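Local coordinates for hypothetical signal peptide protein (Sinorhizobium meliloti, PDB 3PJY), which is of unknown function but belongs to the DUF192 family and may act as a transcription regulator, at residues D21-L26 against P45-L50; S31-G36 against M49-G54; P69-F74 against L108-V113. All coordinates share one frame; numbering follows the deposited sequence. Where two conformers were deposited one is given.

Contact 1 (D21-L26 against P45-L50); sequences DLTVEL and PDHGML
Thr23 and Glu25 of strand 19-27 pair in parallel with His47 and Met49 of strand 47-53. These are the two strands of a beta-alpha-beta unit whose helix is 30-35. Thr23 N donates to Asp46 O at 2.9 Å and Glu25 N to Gly48 O. In return, Thr23 O accepts from Gly48 N and Glu25 O from Leu50 N.

The well-packed, apolar part is the face that carries Val24, Leu26 and Leu50. Leu50 has CG anti to the backbone N (chi1 -179°), and its CB meets Val24 CG2 at 3.9 Å. Leu26 and Leu50 run side by side, with Leu26 CD2 and Leu50 CD2 3.8 Å apart. Gly48 adds no side chain here, and Val24 CG1 rests 3.9 Å from Gly48 C. Leu106 of strand 102-109 packs on Val24 and Leu22.

The other face is more polar and more open to water, and His47 is exposed on it. In one of the two conformers of His47, Thr23 CB lies over a face of the ring, offset toward its rim. This is a CH-pi contact with CB 3.9 Å from the ring centroid. Thr23 OG1 bonds to Arg9, and Glu25 OE1 forms a salt bridge with Arg40. One water bridges the strands by donating to Glu25 OE1 at 2.7 Å and to Gly48 O at 3.1 Å, so Gly48 O accepts from both that water and Glu25 N.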
ATOM      1  N   ASP B  21      -3.110   0.322   0.523  1.00 17.04           N
ATOM      2  CA  ASP B  21      -2.518  -0.786  -0.172  1.00 16.15           C
ATOM      3  C   ASP B  21      -2.981  -2.140   0.331  1.00 16.57           C
ATOM      4  O   ASP B  21      -3.219  -2.340   1.550  1.00 18.22           O
ATOM      5  CB  ASP B  21      -0.985  -0.745  -0.058  1.00 18.31           C
ATOM      6  CG  ASP B  21      -0.382   0.491  -0.673  1.00 25.61           C
ATOM      7  OD1 ASP B  21      -0.802   0.949  -1.756  1.00 25.25           O
ATOM      8  OD2 ASP B  21       0.574   1.008  -0.099  1.00 28.28           O
ATOM      9  N   LEU B  22      -3.083  -3.058  -0.618  1.00 16.16           N
ATOM     10  CA  LEU B  22      -3.417  -4.441  -0.387  1.00 15.63           C
ATOM     11  C   LEU B  22      -2.461  -5.334  -1.141  1.00 15.57           C
ATOM     12  O   LEU B  22      -1.881  -4.942  -2.180  1.00 15.69           O
ATOM     13  CB  LEU B  22      -4.860  -4.784  -0.842  1.00 14.51           C
ATOM     14  CG  LEU B  22      -5.992  -3.909  -0.336  1.00 15.14           C
ATOM     15  CD1 LEU B  22      -7.274  -4.094  -1.200  1.00 17.85           C
ATOM     16  CD2 LEU B  22      -6.259  -4.207   1.139  1.00 16.83           C
ATOM     17  N   THR B  23      -2.335  -6.569  -0.672  1.00 16.23           N
ATOM     18  CA  THR B  23      -1.618  -7.611  -1.416  1.00 15.97           C
ATOM     19  C   THR B  23      -2.676  -8.611  -1.832  1.00 15.88           C
ATOM     20  O   THR B  23      -3.448  -9.083  -1.004  1.00 16.19           O
ATOM     21  CB  THR B  23      -0.630  -8.328  -0.543  1.00 17.14           C
ATOM     22  OG1 THR B  23       0.378  -7.406  -0.133  1.00 22.24           O
ATOM     23  CG2 THR B  23       0.039  -9.431  -1.349  1.00 20.11           C
ATOM     24  N   VAL B  24      -2.747  -8.882  -3.115  1.00 15.75           N
ATOM     25  CA  VAL B  24      -3.727  -9.798  -3.647  1.00 14.60           C
ATOM     26  C   VAL B  24      -3.099 -10.958  -4.383  1.00 16.53           C
ATOM     27  O   VAL B  24      -2.067 -10.799  -5.065  1.00 16.47           O
ATOM     28  CB  VAL B  24      -4.748  -9.112  -4.565  1.00 14.42           C
ATOM     29  CG1 VAL B  24      -5.557  -8.064  -3.702  1.00 17.30           C
ATOM     30  CG2 VAL B  24      -4.134  -8.430  -5.761  1.00 16.21           C
ATOM     31  N   GLU B  25      -3.736 -12.130  -4.248  1.00 13.48           N
ATOM     32  CA  GLU B  25      -3.508 -13.248  -5.156  1.00 13.42           C
ATOM     33  C   GLU B  25      -4.366 -13.081  -6.377  1.00 14.26           C
ATOM     34  O   GLU B  25      -5.555 -12.740  -6.259  1.00 14.36           O
ATOM     35  CB  GLU B  25      -3.844 -14.542  -4.447  1.00 15.82           C
ATOM     36  CG  GLU B  25      -2.847 -14.940  -3.399  1.00 16.16           C
ATOM     37  CD  GLU B  25      -3.451 -16.001  -2.469  1.00 21.73           C
ATOM     38  OE1 GLU B  25      -4.333 -15.651  -1.671  1.00 26.36           O
ATOM     39  OE2 GLU B  25      -3.046 -17.126  -2.521  1.00 29.46           O
ATOM     40  N   LEU B  26      -3.785 -13.320  -7.546  0.66 12.80           N
ATOM     41  CA  LEU B  26      -4.492 -13.177  -8.806  0.66 13.65           C
ATOM     42  C   LEU B  26      -5.086 -14.498  -9.273  0.66 14.13           C
ATOM     43  O   LEU B  26      -4.343 -15.396  -9.657  0.66 14.71           O
ATOM     44  CB  LEU B  26      -3.529 -12.637  -9.884  0.66 16.17           C
ATOM     45  CG  LEU B  26      -2.852 -11.307  -9.602  0.66 17.69           C
ATOM     46  CD1 LEU B  26      -1.895 -10.952 -10.729  0.66 21.88           C
ATOM     47  CD2 LEU B  26      -3.928 -10.187  -9.445  0.66 17.15           C
ATOM     48  N   PRO B  45      -5.776  -8.953   7.185  1.00 18.45           N
ATOM     49  CA  PRO B  45      -6.740  -7.911   6.868  1.00 17.07           C
ATOM     50  C   PRO B  45      -6.455  -7.127   5.568  1.00 17.11           C
ATOM     51  O   PRO B  45      -7.386  -6.700   4.877  1.00 17.58           O
ATOM     52  CB  PRO B  45      -6.627  -6.940   8.039  1.00 19.59           C
ATOM     53  CG  PRO B  45      -6.166  -7.795   9.182  1.00 22.58           C
ATOM     54  CD  PRO B  45      -5.246  -8.822   8.573  1.00 21.42           C
ATOM     55  N   ASP B  46      -5.182  -6.941   5.238  1.00 17.37           N
ATOM     56  CA  ASP B  46      -4.815  -6.246   3.995  1.00 18.02           C
ATOM     57  C   ASP B  46      -4.502  -7.206   2.822  1.00 18.33           C
ATOM     58  O   ASP B  46      -3.802  -6.804   1.868  1.00 19.59           O
ATOM     59  CB  ASP B  46      -3.672  -5.254   4.233  1.00 18.72           C
ATOM     60  CG  ASP B  46      -4.081  -4.085   5.127  1.00 28.74           C
ATOM     61  OD1 ASP B  46      -5.207  -3.574   5.004  1.00 23.67           O
ATOM     62  OD2 ASP B  46      -3.275  -3.736   6.026  1.00 31.39           O
ATOM     63  N   HIS B  47      -4.999  -8.438   2.894  0.50 16.87           N
ATOM     64  CA  HIS B  47      -4.838  -9.408   1.826  0.50 15.86           C
ATOM     65  C   HIS B  47      -6.198  -9.795   1.251  0.50 17.27           C
ATOM     66  O   HIS B  47      -7.183  -9.929   1.975  0.50 14.93           O
ATOM     67  CB  HIS B  47      -4.140 -10.654   2.319  0.50 17.24           C
ATOM     68  CG  HIS B  47      -2.660 -10.500   2.480  0.50 24.39           C
ATOM     69  ND1 HIS B  47      -1.757 -11.151   1.660  0.50 23.04           N
ATOM     70  CD2 HIS B  47      -1.921  -9.816   3.389  0.50 30.69           C
ATOM     71  CE1 HIS B  47      -0.525 -10.856   2.054  0.50 18.68           C
ATOM     72  NE2 HIS B  47      -0.598 -10.054   3.096  0.50 24.52           N
ATOM     73  N   GLY B  48      -6.213 -10.045  -0.051  1.00 15.43           N
ATOM     74  CA  GLY B  48      -7.412 -10.474  -0.738  1.00 15.36           C
ATOM     75  C   GLY B  48      -7.112 -11.260  -1.983  1.00 14.78           C
ATOM     76  O   GLY B  48      -5.955 -11.627  -2.240  1.00 14.77           O
HETATM   77  N   MSE B  49      -8.169 -11.550  -2.722  1.00 14.38           N
HETATM   78  CA  MSE B  49      -8.033 -12.265  -3.972  1.00 14.22           C
HETATM   79  C   MSE B  49      -8.706 -11.430  -5.054  1.00 13.32           C
HETATM   80  O   MSE B  49      -9.854 -11.001  -4.916  1.00 13.96           O
HETATM   81  CB  MSE B  49      -8.620 -13.659  -3.857  1.00 13.49           C
HETATM   82  CG  MSE B  49      -8.507 -14.419  -5.151  1.00 13.63           C
HETATM   83 SE   MSE B  49      -8.829 -16.340  -5.027  0.75 13.83          SE
HETATM   84  CE  MSE B  49      -7.205 -16.861  -4.173  1.00 15.81           C
ATOM     85  N   LEU B  50      -7.971 -11.219  -6.137  1.00 12.84           N
ATOM     86  CA  LEU B  50      -8.436 -10.439  -7.258  1.00 11.98           C
ATOM     87  C   LEU B  50      -8.698 -11.441  -8.407  1.00 12.95           C
ATOM     88  O   LEU B  50      -7.790 -12.088  -8.924  1.00 14.91           O
ATOM     89  CB  LEU B  50      -7.423  -9.403  -7.713  1.00 13.40           C
ATOM     90  CG  LEU B  50      -7.827  -8.493  -8.883  1.00 14.77           C
ATOM     91  CD1 LEU B  50      -9.063  -7.653  -8.509  1.00 14.37           C
ATOM     92  CD2 LEU B  50      -6.637  -7.582  -9.251  1.00 18.25           C
TER
HETATM   93  O   HOH W   1      -2.230 -12.276  -0.449  1.00 39.93           O
HETATM   94  O   HOH W   2      -4.307 -13.339  -0.270  1.00 26.08           O

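Contact 2 (S31-G36 against M49-G54); sequences SQREQG and MLFDFG
Phe51 keeps CG anti to its own carbonyl carbon (chi1 -65°), and its ring leans from the strand toward the end of helix 30-35. There the ring edge meets Arg33 and Gly36. Arg33 is extended at chi2 (-172°), which carries its CD to Asp52 O and Phe53. The bend at chi3 then turns NE and the guanidinium.

The Phe51 ring meets the helix backbone edge-on. Arg33 O lies near the ring plane, 3.3 Å from Phe51 CE2. Gly36 CA approaches the same edge, 3.7 Å from Phe51 CZ. The aromatic C-H edge is weakly positive and probably tolerates the oxygen well. No hydrogen bond crosses between the segments.

This is the helix-on-sheet layer of the beta-alpha-beta unit formed by strand 19-27, helix 30-35 and strand 47-53. Gly36, just after the helix, has positive phi, which favours glycine. Its carbonyl turns to selenomethionine Met49, with Gly36 O 3.5 Å from Met49 SE. With Phe51 cut back to an alanine, Arg33 O and Gly36 CA would probably lose the ring edge they rest on, and a gap is likely to open there. Met61 of strand 60-61 touches both Phe51 and Phe53.

Farther along the strand the contact is made by CD of Arg33, with NE close by. This CD lies 3.6 Å from Asp52 O and 3.8 Å from Phe53 CD1. Guanidinium and Phe53 ring are turned 58° apart, so they do not stack. The polar end goes elsewhere: Arg33 NH1 donates to Val28 O. Where the chain turns a corner at Gly54, Asp52 OD1 accepts from Gly54 N at 3.0 Å in an Asx turn, with the donor above the carboxylate plane on the anti side.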
ATOM      1  N   SER B  31      -9.804 -22.656 -13.023  0.66 14.81           N
ATOM      2  CA  SER B  31      -9.836 -23.387 -11.778  0.66 13.25           C
ATOM      3  C   SER B  31      -9.544 -22.466 -10.592  0.66 14.29           C
ATOM      4  O   SER B  31     -10.140 -22.610  -9.532  0.66 14.18           O
ATOM      5  CB  SER B  31      -8.879 -24.579 -11.805  0.66 14.19           C
ATOM      6  OG  SER B  31      -7.560 -24.102 -11.927  0.66 17.97           O
ATOM      7  N   GLN B  32      -8.642 -21.513 -10.779  1.00 12.26           N
ATOM      8  CA  GLN B  32      -8.343 -20.531  -9.736  1.00 12.08           C
ATOM      9  C   GLN B  32      -9.604 -19.698  -9.412  1.00 12.37           C
ATOM     10  O   GLN B  32      -9.902 -19.429  -8.273  1.00 13.13           O
ATOM     11  CB  GLN B  32      -7.221 -19.595 -10.141  1.00 13.01           C
ATOM     12  CG  GLN B  32      -5.830 -20.208 -10.196  1.00 13.32           C
ATOM     13  CD  GLN B  32      -4.849 -19.222 -10.790  1.00 14.87           C
ATOM     14  OE1 GLN B  32      -5.167 -18.463 -11.707  1.00 17.88           O
ATOM     15  NE2 GLN B  32      -3.587 -19.244 -10.267  1.00 18.09           N
ATOM     16  N   ARG B  33     -10.300 -19.262 -10.453  1.00 13.64           N
ATOM     17  CA  ARG B  33     -11.483 -18.412 -10.256  1.00 13.28           C
ATOM     18  C   ARG B  33     -12.595 -19.211  -9.577  1.00 14.34           C
ATOM     19  O   ARG B  33     -13.272 -18.661  -8.725  1.00 14.16           O
ATOM     20  CB  ARG B  33     -11.954 -17.857 -11.581  1.00 12.41           C
ATOM     21  CG  ARG B  33     -11.005 -16.891 -12.195  1.00 15.76           C
ATOM     22  CD  ARG B  33     -11.544 -16.150 -13.474  1.00 20.16           C
ATOM     23  NE  ARG B  33     -12.336 -16.995 -14.381  1.00 24.01           N
ATOM     24  CZ  ARG B  33     -11.970 -17.559 -15.505  1.00 23.13           C
ATOM     25  NH1 ARG B  33     -10.773 -17.436 -15.986  1.00 27.79           N
ATOM     26  NH2 ARG B  33     -12.858 -18.274 -16.182  1.00 32.02           N
ATOM     27  N   GLU B  34     -12.755 -20.477  -9.939  1.00 13.60           N
ATOM     28  CA  GLU B  34     -13.815 -21.313  -9.338  1.00 13.66           C
ATOM     29  C   GLU B  34     -13.469 -21.664  -7.903  1.00 16.13           C
ATOM     30  O   GLU B  34     -14.354 -21.699  -7.035  1.00 17.61           O
ATOM     31  CB  GLU B  34     -14.071 -22.544 -10.157  1.00 16.79           C
ATOM     32  CG  GLU B  34     -14.616 -22.098 -11.504  1.00 20.08           C
ATOM     33  CD  GLU B  34     -14.753 -23.234 -12.494  1.00 30.31           C
ATOM     34  OE1 GLU B  34     -14.408 -24.386 -12.157  1.00 32.14           O
ATOM     35  OE2 GLU B  34     -15.245 -22.947 -13.598  1.00 33.22           O
ATOM     36  N   GLN B  35     -12.205 -21.972  -7.629  1.00 13.95           N
ATOM     37  CA  GLN B  35     -11.790 -22.352  -6.265  1.00 13.09           C
ATOM     38  C   GLN B  35     -11.847 -21.149  -5.351  1.00 14.89           C
ATOM     39  O   GLN B  35     -12.137 -21.310  -4.174  1.00 17.37           O
ATOM     40  CB  GLN B  35     -10.370 -22.892  -6.318  1.00 15.23           C
ATOM     41  CG  GLN B  35      -9.592 -23.077  -4.996  1.00 17.68           C
ATOM     42  CD  GLN B  35      -9.926 -24.345  -4.251  1.00 18.44           C
ATOM     43  OE1 GLN B  35     -10.442 -25.293  -4.796  1.00 21.25           O
ATOM     44  NE2 GLN B  35      -9.578 -24.346  -2.982  1.00 20.04           N
ATOM     45  N   GLY B  36     -11.562 -19.960  -5.883  1.00 13.80           N
ATOM     46  CA  GLY B  36     -11.616 -18.770  -5.072  1.00 14.21           C
ATOM     47  C   GLY B  36     -10.886 -18.968  -3.742  1.00 13.72           C
ATOM     48  O   GLY B  36      -9.767 -19.460  -3.705  1.00 14.79           O
HETATM   49  N   MSE B  49      -8.169 -11.550  -2.722  1.00 14.38           N
HETATM   50  CA  MSE B  49      -8.033 -12.265  -3.972  1.00 14.22           C
HETATM   51  C   MSE B  49      -8.706 -11.430  -5.054  1.00 13.32           C
HETATM   52  O   MSE B  49      -9.854 -11.001  -4.916  1.00 13.96           O
HETATM   53  CB  MSE B  49      -8.620 -13.659  -3.857  1.00 13.49           C
HETATM   54  CG  MSE B  49      -8.507 -14.419  -5.151  1.00 13.63           C
HETATM   55 SE   MSE B  49      -8.829 -16.340  -5.027  0.75 13.83          SE
HETATM   56  CE  MSE B  49      -7.205 -16.861  -4.173  1.00 15.81           C
ATOM     57  N   LEU B  50      -7.971 -11.219  -6.137  1.00 12.84           N
ATOM     58  CA  LEU B  50      -8.436 -10.439  -7.258  1.00 11.98           C
ATOM     59  C   LEU B  50      -8.698 -11.441  -8.407  1.00 12.95           C
ATOM     60  O   LEU B  50      -7.790 -12.088  -8.924  1.00 14.91           O
ATOM     61  CB  LEU B  50      -7.423  -9.403  -7.713  1.00 13.40           C
ATOM     62  CG  LEU B  50      -7.827  -8.493  -8.883  1.00 14.77           C
ATOM     63  CD1 LEU B  50      -9.063  -7.653  -8.509  1.00 14.37           C
ATOM     64  CD2 LEU B  50      -6.637  -7.582  -9.251  1.00 18.25           C
ATOM     65  N   PHE B  51      -9.960 -11.545  -8.759  1.00 13.98           N
ATOM     66  CA  PHE B  51     -10.451 -12.418  -9.827  1.00 13.03           C
ATOM     67  C   PHE B  51     -10.373 -11.623 -11.117  1.00 13.50           C
ATOM     68  O   PHE B  51     -11.035 -10.577 -11.261  1.00 14.63           O
ATOM     69  CB  PHE B  51     -11.881 -12.842  -9.554  1.00 13.43           C
ATOM     70  CG  PHE B  51     -12.035 -13.699  -8.318  1.00 13.01           C
ATOM     71  CD1 PHE B  51     -11.983 -13.123  -7.057  1.00 13.75           C
ATOM     72  CD2 PHE B  51     -12.179 -15.086  -8.399  1.00 12.41           C
ATOM     73  CE1 PHE B  51     -12.049 -13.878  -5.900  1.00 13.25           C
ATOM     74  CE2 PHE B  51     -12.279 -15.845  -7.218  1.00 15.08           C
ATOM     75  CZ  PHE B  51     -12.208 -15.271  -5.992  1.00 14.33           C
ATOM     76  N   ASP B  52      -9.587 -12.095 -12.077  1.00 14.00           N
ATOM     77  CA  ASP B  52      -9.365 -11.427 -13.370  1.00 14.78           C
ATOM     78  C   ASP B  52     -10.031 -12.291 -14.411  1.00 15.96           C
ATOM     79  O   ASP B  52      -9.553 -13.390 -14.746  1.00 15.53           O
ATOM     80  CB  ASP B  52      -7.868 -11.314 -13.623  1.00 17.04           C
ATOM     81  CG  ASP B  52      -7.542 -10.661 -14.956  1.00 22.49           C
ATOM     82  OD1 ASP B  52      -8.449 -10.445 -15.762  1.00 22.52           O
ATOM     83  OD2 ASP B  52      -6.366 -10.371 -15.200  1.00 28.72           O
ATOM     84  N   PHE B  53     -11.202 -11.859 -14.883  1.00 15.74           N
ATOM     85  CA  PHE B  53     -12.009 -12.655 -15.818  1.00 15.22           C
ATOM     86  C   PHE B  53     -11.511 -12.621 -17.253  1.00 17.52           C
ATOM     87  O   PHE B  53     -11.991 -13.388 -18.095  1.00 17.61           O
ATOM     88  CB  PHE B  53     -13.458 -12.160 -15.747  1.00 14.79           C
ATOM     89  CG  PHE B  53     -14.020 -12.328 -14.390  1.00 16.12           C
ATOM     90  CD1 PHE B  53     -14.346 -13.558 -13.932  1.00 17.34           C
ATOM     91  CD2 PHE B  53     -14.118 -11.258 -13.513  1.00 21.76           C
ATOM     92  CE1 PHE B  53     -14.807 -13.742 -12.647  1.00 21.22           C
ATOM     93  CE2 PHE B  53     -14.613 -11.474 -12.230  1.00 23.70           C
ATOM     94  CZ  PHE B  53     -14.888 -12.727 -11.819  1.00 18.48           C
ATOM     95  N   GLY B  54     -10.577 -11.723 -17.520  1.00 17.61           N
ATOM     96  CA  GLY B  54      -9.994 -11.599 -18.858  1.00 17.83           C
ATOM     97  C   GLY B  54     -10.937 -11.082 -19.934  1.00 18.72           C
ATOM     98  O   GLY B  54     -10.670 -11.219 -21.144  1.00 22.11           O
TER

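Contact 3 (P69-F74 against L108-V113); sequences PLDMLF and LNAGTV
Asp71 OD2 takes a hydrogen bond from Val113 N at 3.0 Å, nearly in line with its own C-O bond. Gly111 N adds weak bonds to both oxygens, 3.2 Å to Asp71 OD2 and 3.3 Å to Asp71 OD1. Asp71 OD1 also accepts from Asn87 N of strand 81-88. Asp71 CG is anti to the carbonyl carbon (chi1 -72°), and the carboxylate reaches the start of helix 112-116.

The backbones form a short antiparallel pairing of the central sheet. Asp71 and Leu108 are a hydrogen-bonded pair, with Asp71 N to Leu108 O at 2.8 Å. Ala110 N donates to Pro69 O from above the carbonyl plane. A type II turn from Asn109 to Thr112 then leads into the helix, with Gly111 at its N-cap. Thr112 N and Thr112 OG1 both bond to Asn109 O, from the same face.

Leu73 CD1 touches both Leu108 CD1 and Val113 CG2, at 3.9 Å each. Leu73 crosses Leu108 and slides past Val113 in the opposite direction.

The buried carboxylate is thus met by backbone N-H groups, and the positive end of the helix dipole would probably strengthen their hold.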
ATOM      1  N   PRO B  69     -16.046 -15.085   6.040  1.00 17.83           N
ATOM      2  CA  PRO B  69     -16.986 -14.101   5.531  1.00 18.87           C
ATOM      3  C   PRO B  69     -16.222 -13.061   4.693  1.00 17.47           C
ATOM      4  O   PRO B  69     -15.101 -12.680   5.061  1.00 17.87           O
ATOM      5  CB  PRO B  69     -17.577 -13.479   6.785  1.00 22.24           C
ATOM      6  CG  PRO B  69     -16.605 -13.725   7.824  1.00 24.44           C
ATOM      7  CD  PRO B  69     -15.854 -14.979   7.493  1.00 22.22           C
ATOM      8  N   LEU B  70     -16.815 -12.644   3.595  1.00 17.41           N
ATOM      9  CA  LEU B  70     -16.108 -11.787   2.593  1.00 16.48           C
ATOM     10  C   LEU B  70     -16.927 -10.566   2.213  1.00 18.03           C
ATOM     11  O   LEU B  70     -18.151 -10.621   2.168  1.00 19.27           O
ATOM     12  CB  LEU B  70     -15.784 -12.570   1.312  1.00 17.33           C
ATOM     13  CG  LEU B  70     -14.885 -13.782   1.484  1.00 16.73           C
ATOM     14  CD1 LEU B  70     -14.743 -14.532   0.120  1.00 17.21           C
ATOM     15  CD2 LEU B  70     -13.488 -13.386   2.055  1.00 17.71           C
ATOM     16  N   ASP B  71     -16.223  -9.490   1.866  1.00 16.32           N
ATOM     17  CA  ASP B  71     -16.770  -8.393   1.088  1.00 15.41           C
ATOM     18  C   ASP B  71     -16.339  -8.586  -0.382  1.00 14.94           C
ATOM     19  O   ASP B  71     -15.194  -8.995  -0.665  1.00 14.86           O
ATOM     20  CB  ASP B  71     -16.217  -7.032   1.544  1.00 15.34           C
ATOM     21  CG  ASP B  71     -16.726  -6.554   2.881  1.00 18.14           C
ATOM     22  OD1 ASP B  71     -17.670  -7.162   3.462  1.00 19.61           O
ATOM     23  OD2 ASP B  71     -16.172  -5.523   3.372  1.00 19.53           O
HETATM   24  N   MSE B  72     -17.262  -8.352  -1.309  1.00 15.28           N
HETATM   25  CA  MSE B  72     -17.044  -8.498  -2.744  1.00 15.53           C
HETATM   26  C   MSE B  72     -17.146  -7.158  -3.438  1.00 16.22           C
HETATM   27  O   MSE B  72     -18.150  -6.443  -3.253  1.00 16.86           O
HETATM   28  CB  MSE B  72     -18.043  -9.494  -3.376  1.00 15.40           C
HETATM   29  CG  MSE B  72     -17.946 -10.834  -2.846  1.00 18.77           C
HETATM   30 SE   MSE B  72     -19.299 -11.868  -3.768  0.75 21.28          SE
HETATM   31  CE  MSE B  72     -18.855 -13.614  -2.987  1.00 21.74           C
ATOM     32  N   LEU B  73     -16.140  -6.779  -4.217  1.00 15.46           N
ATOM     33  CA  LEU B  73     -16.152  -5.534  -4.966  1.00 13.11           C
ATOM     34  C   LEU B  73     -16.107  -5.897  -6.464  1.00 14.35           C
ATOM     35  O   LEU B  73     -15.210  -6.599  -6.889  1.00 14.51           O
ATOM     36  CB  LEU B  73     -14.979  -4.624  -4.617  1.00 14.45           C
ATOM     37  CG  LEU B  73     -14.831  -4.156  -3.165  1.00 16.87           C
ATOM     38  CD1 LEU B  73     -14.397  -5.269  -2.209  1.00 19.84           C
ATOM     39  CD2 LEU B  73     -13.775  -3.057  -3.113  1.00 22.62           C
ATOM     40  N   PHE B  74     -17.107  -5.437  -7.212  1.00 14.91           N
ATOM     41  CA  PHE B  74     -17.251  -5.684  -8.660  1.00 15.78           C
ATOM     42  C   PHE B  74     -16.683  -4.503  -9.396  1.00 17.03           C
ATOM     43  O   PHE B  74     -17.133  -3.387  -9.176  1.00 16.73           O
ATOM     44  CB  PHE B  74     -18.730  -5.871  -8.946  1.00 17.20           C
ATOM     45  CG  PHE B  74     -19.293  -7.141  -8.346  1.00 15.72           C
ATOM     46  CD1 PHE B  74     -19.231  -8.337  -9.048  1.00 18.30           C
ATOM     47  CD2 PHE B  74     -19.881  -7.144  -7.122  1.00 19.24           C
ATOM     48  CE1 PHE B  74     -19.741  -9.495  -8.520  1.00 19.12           C
ATOM     49  CE2 PHE B  74     -20.372  -8.318  -6.577  1.00 19.72           C
ATOM     50  CZ  PHE B  74     -20.285  -9.501  -7.289  1.00 21.09           C
ATOM     51  N   LEU B 108     -12.295  -9.496  -0.228  1.00 13.70           N
ATOM     52  CA  LEU B 108     -11.584  -9.096   0.969  1.00 12.59           C
ATOM     53  C   LEU B 108     -12.293  -9.683   2.192  1.00 14.20           C
ATOM     54  O   LEU B 108     -13.466 -10.083   2.116  1.00 14.97           O
ATOM     55  CB  LEU B 108     -11.600  -7.577   1.088  1.00 14.63           C
ATOM     56  CG  LEU B 108     -10.939  -6.802  -0.070  1.00 14.99           C
ATOM     57  CD1 LEU B 108     -11.241  -5.304   0.046  1.00 18.69           C
ATOM     58  CD2 LEU B 108      -9.464  -7.072  -0.078  1.00 16.64           C
ATOM     59  N   ASN B 109     -11.626  -9.691   3.342  1.00 14.62           N
ATOM     60  CA  ASN B 109     -12.317 -10.093   4.554  1.00 15.08           C
ATOM     61  C   ASN B 109     -13.558  -9.227   4.747  1.00 16.94           C
ATOM     62  O   ASN B 109     -13.542  -8.006   4.524  1.00 16.46           O
ATOM     63  CB  ASN B 109     -11.443  -9.940   5.773  1.00 17.43           C
ATOM     64  CG  ASN B 109     -10.443 -11.051   5.924  1.00 18.12           C
ATOM     65  OD1 ASN B 109     -10.804 -12.177   6.293  1.00 20.11           O
ATOM     66  ND2 ASN B 109      -9.172 -10.737   5.699  1.00 17.57           N
ATOM     67  N   ALA B 110     -14.651  -9.817   5.200  1.00 17.52           N
ATOM     68  CA  ALA B 110     -15.826  -9.009   5.535  1.00 18.12           C
ATOM     69  C   ALA B 110     -15.486  -7.916   6.519  1.00 19.00           C
ATOM     70  O   ALA B 110     -14.717  -8.126   7.485  1.00 18.78           O
ATOM     71  CB  ALA B 110     -16.997  -9.898   6.058  1.00 19.72           C
ATOM     72  N   GLY B 111     -16.040  -6.733   6.283  1.00 20.00           N
ATOM     73  CA  GLY B 111     -15.766  -5.565   7.113  1.00 21.02           C
ATOM     74  C   GLY B 111     -14.666  -4.677   6.570  1.00 19.53           C
ATOM     75  O   GLY B 111     -14.467  -3.564   7.068  1.00 20.56           O
ATOM     76  N   THR B 112     -13.931  -5.171   5.564  1.00 16.82           N
ATOM     77  CA  THR B 112     -12.816  -4.387   4.997  1.00 16.80           C
ATOM     78  C   THR B 112     -13.281  -3.097   4.319  1.00 17.84           C
ATOM     79  O   THR B 112     -12.650  -2.050   4.482  1.00 18.25           O
ATOM     80  CB  THR B 112     -11.940  -5.201   4.064  1.00 17.92           C
ATOM     81  OG1 THR B 112     -11.475  -6.365   4.760  1.00 17.34           O
ATOM     82  CG2 THR B 112     -10.698  -4.388   3.662  1.00 16.79           C
ATOM     83  N   VAL B 113     -14.393  -3.172   3.607  1.00 17.00           N
ATOM     84  CA  VAL B 113     -14.939  -1.979   2.920  1.00 17.70           C
ATOM     85  C   VAL B 113     -15.214  -0.886   3.899  1.00 19.98           C
ATOM     86  O   VAL B 113     -14.786   0.268   3.716  1.00 19.75           O
ATOM     87  CB  VAL B 113     -16.141  -2.333   2.036  1.00 20.27           C
ATOM     88  CG1 VAL B 113     -16.932  -1.071   1.560  1.00 20.43           C
ATOM     89  CG2 VAL B 113     -15.644  -3.186   0.833  1.00 17.06           C
TER
HETATM   90  O   HOH W   3     -13.304 -12.776   7.066  1.00 20.41           O

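All three contacts meet on one mixed sheet. Contacts 1 and 2 share Met49 and Leu50, and their centres are about 13 Å apart. Contact 1 pairs the strands of the beta-alpha-beta unit, and contact 2 sets its helix against the second of them. Contact 3 joins strand 70-75 to strand 102-109, which is the neighbour of strand 47-53. Its centre is about 11 Å from that of contact 1, and the two touch where Leu22 CD1 meets Leu108 CD2 at 3.9 Å. Contacts 2 and 3 do not touch and lie on opposite sides of the chain's centre. A sulfate, probably from the crystallisation liquor, lies about 5 Å from the Asp46 side chain in contact 1.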